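Local atomic coordinates of putative methyl-accepting chemotaxis signal transduction protein (Campylobacter jejuni subsp. jejuni serotype O:2, PDB entry 4XMR), a protein that probably acts as a chemotaxis receptor whose tandem PAS sensory region binds isoleucine and relays its presence across the membrane. Residues B[38-43]-B[155-160]; B[123-128]-B[141-146]; B[80-85]-B[113-118]. One frame throughout, in Å; residues are numbered along the deposited sequence.

Overall arrangement
The three contacts lie around one antiparallel sheet of the sensory domain that binds isoleucine. Contact 1 sets the long helix 9-48 against one face of strand 152-162, contact 2 pairs the neighbouring strand 139-149 with the outermost strand 126-132, and contact 3 joins strand 80-84 to helix 114-120 on the ligand side. Their centres are close: about 7 Å between contacts 1 and 2, 8 Å between 2 and 3, and 10 Å between 1 and 3. D160 ties all three together, since its OD1 lies 2.7 Å from T142 OG1 of contact 2 and 2.7 Å from Y82 OH of contact 3, while its other oxygen holds the ligand.

Contact 1: residues B[38-43]-B[155-160]; sequences SFTRAL and GVLGVD. With ILE (isoleucine), chain E.
F39, T40 and L43 of the long helix 9-48 pack onto L157 and V159 of strand 152-162, joining this helix to the PAS-type sheet behind the amino-acid pocket. The helix and strand segments run at 144°, their axes 9.4 Å apart, and no hydrogen bond crosses between them; the interface is essentially apolar and buried. L157 is directed toward the helix from CB, and both its methyls touch it: CD1 lies 3.6 Å from L43 CD2, and CD2 3.6 Å from the backbone O of T40. V159 is met by three residues of the helix. Its CG1 is 3.7 Å from F39 CE2, approaching the ring obliquely, whereas its CG2 lies in the ring plane at the edge and also sits 3.7 Å from T40 OG1. L43 CD2 is looser, 4.2 Å from V159 CG2. F39 reaches this valine because its CG is anti to the backbone N (chi1 169°), which brings CE2 up to the V159 methyls. The hydroxyl of T40 finds its polar partner within the helix, at N36 O. D160, next in the strand, serves the other side: its OD2 accepts a 2.7 Å hydrogen bond from N of the bound isoleucine. The strand is thus covered by helix 9-48 through L157 and V159, and by helix 114-120 through V156, while helix 58-76 flanks F39 with an edge-to-face contact from Y72.

Contact 2: residues B[123-128]-B[141-146]; sequences NDIFVT and ITYSKA
F126 and V127 pair with S144 and Y143 in the beta hairpin of strands 126-132 and 139-149, at the edge of the antiparallel PAS-type sheet. F126 and S144 form a hydrogen-bonded pair: F126 N donates to S144 O and S144 N to F126 O, both at 2.9 Å. T128 N gives the next bond, to T142 O, and the return bond goes to a side chain. T142 N donates to T128 OG1 at 3.0 Å, the hydroxyl standing in for a backbone carbonyl; chi1 of 69° sets OG1 between the backbone N and carbonyl carbon of T128, where it can face the N-H of T142. One water adds a second partner to F126 O and donates at 2.7 Å to S144 OG. That hydroxyl also bonds W115 O, which links the hairpin to helix 114-120. T142 OG1 is hydrogen-bonded to Y131 OH, farther along the partner strand, and to D160 OD1 of strand 152-162; Y143 OH is bonded to N36 ND2 of helix 9-48. The ammonium of K145 makes a salt bridge with E44 and gives N123 O a weak bond. On their shared face of the sheet, V127 and Y143 run alongside each other with their side chains in the same direction, V127 CG2 3.8 Å from Y143 CD2, and V127 CG1 touches I141 CG2 at 3.7 Å.

Contact 3: residues B[80-85]-B[113-118]; sequences NVYLGL and KDWYQE. With ILE (isoleucine), chain E.
W115, near the start of helix 114-120, meets Y82 of strand 80-84 at the isoleucine pocket, and its indole can be followed atom by atom. CB touches the CG2 methyl of T142 in the sheet. The first torsion (chi1 64°) leaves CG between the backbone N and the carbonyl carbon, a setting from which the pyrrole side of the ring can reach the ligand. There NE1 donates to O of the bound isoleucine at 3.0 Å, with an N-H...acceptor angle of 156°. Further round the ring CZ2 is shared: isoleucine CG1 lies 3.5 Å from it and Y82 CE2 3.6 Å. CH2, at the far corner, comes within 3.5 Å of Y82 CE2, and the indole edge there faces G84 CA; CZ3 and CE3 also lie against Y82 CE2. Y82 presents its edge to the indole face, a T-shaped pair with planes at 70° and the phenol and six-membered indole ring centroids 4.9 Å apart. The opposite indole face is covered toward its rim by Y116 CB. One face of the Y82 ring in turn carries isoleucine CD1, 3.6 Å above its centre. K113, at the N-cap position, extends its chain so that NZ donates to the same ligand O at 2.8 Å; NZ is itself held by T134 OG1 and L108 O. The ligand carboxylate is thus gripped by a lysine and an indole N-H, the ligand N by D160 OD2 and D133 OD1, while the aliphatic chain rests on an aromatic face, consistent with selection of a free amino acid with an apolar side chain.

Contact 1: residues B[38-43]-B[155-160]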
# COMPACT_ATOMS: atom_id res chain seq x y z
N SER B 38 -1.66 10.31 -5.51
CA SER B 38 -2.64 9.96 -6.54
C SER B 38 -4.05 10.22 -6.06
O SER B 38 -4.89 10.75 -6.80
CB SER B 38 -2.47 8.50 -6.99
OG SER B 38 -1.25 8.33 -7.69
N PHE B 39 -4.32 9.86 -4.81
CA PHE B 39 -5.62 10.11 -4.19
C PHE B 39 -5.94 11.60 -4.23
O PHE B 39 -7.05 12.00 -4.58
CB PHE B 39 -5.57 9.59 -2.75
CG PHE B 39 -6.74 10.00 -1.88
CD1 PHE B 39 -7.86 9.20 -1.80
CD2 PHE B 39 -6.68 11.15 -1.11
CE1 PHE B 39 -8.92 9.54 -0.96
CE2 PHE B 39 -7.74 11.52 -0.29
CZ PHE B 39 -8.86 10.71 -0.21
N THR B 40 -4.98 12.42 -3.85
CA THR B 40 -5.18 13.86 -3.77
C THR B 40 -5.43 14.46 -5.15
O THR B 40 -6.29 15.33 -5.30
CB THR B 40 -3.98 14.53 -3.05
OG1 THR B 40 -3.84 13.93 -1.75
CG2 THR B 40 -4.21 16.03 -2.87
N ARG B 41 -4.70 13.98 -6.15
CA ARG B 41 -4.92 14.42 -7.53
C ARG B 41 -6.31 14.05 -8.03
O ARG B 41 -6.96 14.84 -8.73
CB ARG B 41 -3.88 13.82 -8.47
CG ARG B 41 -2.52 14.52 -8.44
CD ARG B 41 -1.65 14.04 -9.60
NE ARG B 41 -1.17 12.69 -9.34
CZ ARG B 41 -0.01 12.41 -8.76
NH1 ARG B 41 0.80 13.40 -8.39
NH2 ARG B 41 0.35 11.16 -8.55
N ALA B 42 -6.77 12.85 -7.70
CA ALA B 42 -8.10 12.41 -8.12
C ALA B 42 -9.17 13.30 -7.49
O ALA B 42 -10.14 13.69 -8.15
CB ALA B 42 -8.32 10.95 -7.75
N LEU B 43 -9.00 13.61 -6.21
CA LEU B 43 -9.93 14.47 -5.49
C LEU B 43 -9.97 15.87 -6.13
O LEU B 43 -11.04 16.41 -6.37
CB LEU B 43 -9.55 14.53 -4.01
CG LEU B 43 -10.40 15.41 -3.11
CD1 LEU B 43 -11.89 15.17 -3.32
CD2 LEU B 43 -10.04 15.10 -1.66
N GLY B 155 -9.45 27.45 -4.20
CA GLY B 155 -8.98 27.27 -2.85
C GLY B 155 -7.89 26.24 -2.85
O GLY B 155 -7.41 25.84 -3.91
N VAL B 156 -7.48 25.82 -1.66
CA VAL B 156 -6.44 24.82 -1.53
C VAL B 156 -7.02 23.57 -0.86
O VAL B 156 -7.55 23.63 0.25
CB VAL B 156 -5.24 25.34 -0.73
CG1 VAL B 156 -4.23 24.22 -0.52
CG2 VAL B 156 -4.59 26.53 -1.47
N LEU B 157 -6.94 22.46 -1.57
CA LEU B 157 -7.33 21.15 -1.05
C LEU B 157 -6.25 20.62 -0.13
O LEU B 157 -5.05 20.70 -0.46
CB LEU B 157 -7.50 20.19 -2.21
CG LEU B 157 -7.74 18.73 -1.86
CD1 LEU B 157 -9.11 18.55 -1.21
CD2 LEU B 157 -7.61 17.86 -3.10
N GLY B 158 -6.65 20.07 1.02
CA GLY B 158 -5.72 19.39 1.90
C GLY B 158 -6.24 18.03 2.32
O GLY B 158 -7.45 17.84 2.53
N VAL B 159 -5.32 17.08 2.42
CA VAL B 159 -5.60 15.73 2.88
C VAL B 159 -4.61 15.40 3.99
O VAL B 159 -3.39 15.44 3.76
CB VAL B 159 -5.47 14.71 1.73
CG1 VAL B 159 -5.62 13.28 2.25
CG2 VAL B 159 -6.48 15.01 0.62
N ASP B 160 -5.11 15.09 5.19
CA ASP B 160 -4.25 14.75 6.32
C ASP B 160 -4.27 13.26 6.55
O ASP B 160 -5.35 12.67 6.78
CB ASP B 160 -4.71 15.43 7.62
CG ASP B 160 -4.64 16.94 7.59
OD1 ASP B 160 -4.01 17.53 6.69
OD2 ASP B 160 -5.23 17.55 8.51
N ILE E . -4.20 19.81 9.58
CA ILE E . -4.56 21.14 9.11
C ILE E . -3.89 22.16 10.02
O ILE E . -3.67 23.30 9.63
CB ILE E . -6.10 21.32 9.07
CG1 ILE E . -6.46 22.57 8.27
CG2 ILE E . -6.70 21.37 10.47
CD1 ILE E . -7.94 22.70 7.94
OXT ILE E . -3.53 21.84 11.15

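Contact 2: residues B[123-128]-B[141-146]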
# COMPACT_ATOMS: atom_id res chain seq x y z
N ASN B 123 2.51 24.11 -9.00
CA ASN B 123 1.55 23.33 -9.75
C ASN B 123 1.40 21.97 -9.11
O ASN B 123 0.46 21.22 -9.40
CB ASN B 123 2.05 23.14 -11.18
CG ASN B 123 1.26 23.93 -12.20
OD1 ASN B 123 0.48 24.81 -11.85
ND2 ASN B 123 1.46 23.62 -13.47
N ASP B 124 2.34 21.65 -8.23
CA ASP B 124 2.47 20.31 -7.70
C ASP B 124 1.68 20.10 -6.43
O ASP B 124 1.21 21.04 -5.80
CB ASP B 124 3.95 20.01 -7.43
CG ASP B 124 4.80 20.10 -8.67
OD1 ASP B 124 4.29 19.81 -9.77
OD2 ASP B 124 5.99 20.47 -8.54
N ILE B 125 1.53 18.83 -6.06
CA ILE B 125 1.11 18.50 -4.72
C ILE B 125 2.24 18.89 -3.80
O ILE B 125 3.42 18.65 -4.09
CB ILE B 125 0.83 17.01 -4.57
CG1 ILE B 125 -0.36 16.63 -5.43
CG2 ILE B 125 0.59 16.63 -3.10
CD1 ILE B 125 -0.61 15.19 -5.47
N PHE B 126 1.90 19.55 -2.70
CA PHE B 126 2.85 19.83 -1.65
C PHE B 126 2.68 18.80 -0.54
O PHE B 126 1.56 18.51 -0.12
CB PHE B 126 2.68 21.24 -1.11
CG PHE B 126 3.72 21.62 -0.10
CD1 PHE B 126 5.01 21.91 -0.50
CD2 PHE B 126 3.41 21.66 1.25
CE1 PHE B 126 5.98 22.25 0.43
CE2 PHE B 126 4.38 22.00 2.18
CZ PHE B 126 5.66 22.29 1.77
N VAL B 127 3.80 18.27 -0.07
CA VAL B 127 3.79 17.32 1.03
C VAL B 127 4.49 17.97 2.21
O VAL B 127 5.68 18.30 2.13
CB VAL B 127 4.54 16.03 0.67
CG1 VAL B 127 4.43 15.02 1.82
CG2 VAL B 127 4.01 15.44 -0.63
N THR B 128 3.76 18.19 3.30
CA THR B 128 4.35 18.81 4.47
C THR B 128 5.19 17.83 5.26
O THR B 128 4.96 16.62 5.22
CB THR B 128 3.28 19.34 5.45
OG1 THR B 128 2.59 18.24 6.06
CG2 THR B 128 2.28 20.23 4.74
N ILE B 141 0.76 13.99 8.15
CA ILE B 141 1.39 14.49 6.95
C ILE B 141 0.27 14.99 6.07
O ILE B 141 -0.75 14.30 5.87
CB ILE B 141 2.13 13.37 6.22
CG1 ILE B 141 3.31 12.88 7.07
CG2 ILE B 141 2.59 13.83 4.83
CD1 ILE B 141 3.82 11.50 6.68
N THR B 142 0.43 16.22 5.56
CA THR B 142 -0.59 16.85 4.73
C THR B 142 -0.16 16.89 3.27
O THR B 142 0.99 17.26 2.96
CB THR B 142 -0.89 18.28 5.22
OG1 THR B 142 -1.45 18.21 6.53
CG2 THR B 142 -1.89 18.97 4.30
N TYR B 143 -1.07 16.48 2.39
CA TYR B 143 -0.90 16.59 0.96
C TYR B 143 -1.82 17.70 0.53
O TYR B 143 -3.02 17.63 0.79
CB TYR B 143 -1.28 15.26 0.29
CG TYR B 143 -0.46 14.12 0.83
CD1 TYR B 143 -0.81 13.48 2.01
CD2 TYR B 143 0.69 13.70 0.18
CE1 TYR B 143 -0.05 12.46 2.53
CE2 TYR B 143 1.47 12.66 0.71
CZ TYR B 143 1.09 12.05 1.88
OH TYR B 143 1.81 11.02 2.42
N SER B 144 -1.29 18.74 -0.11
CA SER B 144 -2.15 19.84 -0.52
C SER B 144 -1.97 20.20 -1.99
O SER B 144 -0.93 19.92 -2.60
CB SER B 144 -1.95 21.07 0.36
OG SER B 144 -0.62 21.55 0.28
N LYS B 145 -3.01 20.81 -2.55
CA LYS B 145 -3.00 21.15 -3.96
C LYS B 145 -3.95 22.30 -4.20
O LYS B 145 -5.10 22.27 -3.76
CB LYS B 145 -3.42 19.95 -4.81
CG LYS B 145 -3.31 20.22 -6.30
CD LYS B 145 -2.81 19.00 -7.05
CE LYS B 145 -1.89 19.40 -8.21
NZ LYS B 145 -2.51 20.41 -9.12
N ALA B 146 -3.47 23.32 -4.90
CA ALA B 146 -4.32 24.44 -5.25
C ALA B 146 -5.31 23.97 -6.30
O ALA B 146 -4.93 23.29 -7.26
CB ALA B 146 -3.49 25.60 -5.78
O HOH W 1 0.66 20.04 2.14

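Contact 3: residues B[80-85]-B[113-118]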
# COMPACT_ATOMS: atom_id res chain seq x y z
N ASN B 80 -8.43 14.04 8.01
CA ASN B 80 -9.14 15.25 7.63
C ASN B 80 -9.01 15.40 6.13
O ASN B 80 -7.94 15.13 5.56
CB ASN B 80 -8.47 16.50 8.24
CG ASN B 80 -8.52 16.54 9.75
OD1 ASN B 80 -9.58 16.42 10.37
ND2 ASN B 80 -7.38 16.80 10.35
N VAL B 81 -10.08 15.84 5.48
CA VAL B 81 -10.04 16.20 4.07
C VAL B 81 -10.77 17.53 3.96
O VAL B 81 -11.88 17.65 4.49
CB VAL B 81 -10.70 15.12 3.18
CG1 VAL B 81 -10.72 15.56 1.73
CG2 VAL B 81 -9.98 13.80 3.31
N TYR B 82 -10.18 18.53 3.31
CA TYR B 82 -10.70 19.88 3.42
C TYR B 82 -10.37 20.75 2.23
O TYR B 82 -9.42 20.50 1.49
CB TYR B 82 -10.22 20.55 4.71
CG TYR B 82 -8.74 20.39 4.99
CD1 TYR B 82 -8.28 19.28 5.68
CD2 TYR B 82 -7.82 21.36 4.59
CE1 TYR B 82 -6.93 19.12 5.96
CE2 TYR B 82 -6.47 21.21 4.87
CZ TYR B 82 -6.03 20.09 5.55
OH TYR B 82 -4.69 19.97 5.83
N LEU B 83 -11.17 21.81 2.07
CA LEU B 83 -10.91 22.85 1.09
C LEU B 83 -10.78 24.18 1.80
O LEU B 83 -11.74 24.67 2.39
CB LEU B 83 -12.02 22.90 0.04
CG LEU B 83 -11.84 23.92 -1.10
CD1 LEU B 83 -10.60 23.60 -1.94
CD2 LEU B 83 -13.10 24.00 -1.96
N GLY B 84 -9.57 24.75 1.78
CA GLY B 84 -9.34 26.07 2.34
C GLY B 84 -9.62 27.17 1.34
O GLY B 84 -9.12 27.13 0.23
N LEU B 85 -10.38 28.18 1.74
CA LEU B 85 -10.74 29.29 0.84
C LEU B 85 -9.90 30.55 1.08
O LEU B 85 -9.33 30.71 2.16
CB LEU B 85 -12.23 29.62 1.00
CG LEU B 85 -13.20 28.44 0.85
CD1 LEU B 85 -14.64 28.86 1.11
CD2 LEU B 85 -13.07 27.77 -0.52
N LYS B 113 -0.51 29.26 6.77
CA LYS B 113 0.01 27.91 6.95
C LYS B 113 0.73 27.38 5.72
O LYS B 113 0.39 27.74 4.59
CB LYS B 113 -1.10 26.95 7.38
CG LYS B 113 -1.51 27.19 8.81
CD LYS B 113 -2.53 26.20 9.30
CE LYS B 113 -2.87 26.44 10.77
NZ LYS B 113 -3.92 25.51 11.28
N ASP B 114 1.74 26.54 5.95
CA ASP B 114 2.58 26.05 4.87
C ASP B 114 1.80 25.23 3.84
O ASP B 114 1.99 25.42 2.64
CB ASP B 114 3.76 25.24 5.42
CG ASP B 114 5.01 26.09 5.63
OD1 ASP B 114 4.89 27.33 5.68
OD2 ASP B 114 6.11 25.51 5.74
N TRP B 115 0.91 24.35 4.30
CA TRP B 115 0.15 23.53 3.36
C TRP B 115 -0.66 24.41 2.43
O TRP B 115 -0.88 24.07 1.27
CB TRP B 115 -0.75 22.49 4.06
CG TRP B 115 -1.86 23.04 4.93
CD1 TRP B 115 -1.86 23.12 6.30
CD2 TRP B 115 -3.14 23.53 4.50
NE1 TRP B 115 -3.04 23.65 6.74
CE2 TRP B 115 -3.84 23.92 5.66
CE3 TRP B 115 -3.75 23.70 3.25
CZ2 TRP B 115 -5.13 24.45 5.61
CZ3 TRP B 115 -5.02 24.23 3.20
CH2 TRP B 115 -5.70 24.60 4.37
N TYR B 116 -1.08 25.57 2.93
CA TYR B 116 -1.86 26.49 2.14
C TYR B 116 -0.94 27.32 1.24
O TYR B 116 -1.08 27.32 0.02
CB TYR B 116 -2.72 27.38 3.05
CG TYR B 116 -3.65 28.31 2.32
CD1 TYR B 116 -3.26 29.60 1.98
CD2 TYR B 116 -4.94 27.91 1.97
CE1 TYR B 116 -4.11 30.45 1.32
CE2 TYR B 116 -5.80 28.76 1.31
CZ TYR B 116 -5.37 30.03 0.98
OH TYR B 116 -6.22 30.88 0.32
N GLN B 117 0.02 28.00 1.84
CA GLN B 117 0.88 28.90 1.08
C GLN B 117 1.75 28.18 0.05
O GLN B 117 1.92 28.67 -1.07
CB GLN B 117 1.71 29.78 2.01
CG GLN B 117 0.88 30.88 2.65
CD GLN B 117 0.33 31.87 1.64
OE1 GLN B 117 1.03 32.27 0.70
NE2 GLN B 117 -0.92 32.27 1.82
N GLU B 118 2.26 27.01 0.39
CA GLU B 118 3.13 26.30 -0.55
C GLU B 118 2.37 25.76 -1.76
O GLU B 118 2.91 25.70 -2.86
CB GLU B 118 3.91 25.19 0.16
CG GLU B 118 4.92 25.71 1.16
CD GLU B 118 5.93 26.65 0.53
OE1 GLU B 118 6.44 26.33 -0.56
OE2 GLU B 118 6.21 27.71 1.13
N ILE E . -4.20 19.81 9.58
CA ILE E . -4.56 21.14 9.11
C ILE E . -3.89 22.16 10.02
O ILE E . -3.67 23.30 9.63
CB ILE E . -6.10 21.32 9.07
CG1 ILE E . -6.46 22.57 8.27
CG2 ILE E . -6.70 21.37 10.47
CD1 ILE E . -7.94 22.70 7.94
OXT ILE E . -3.53 21.84 11.15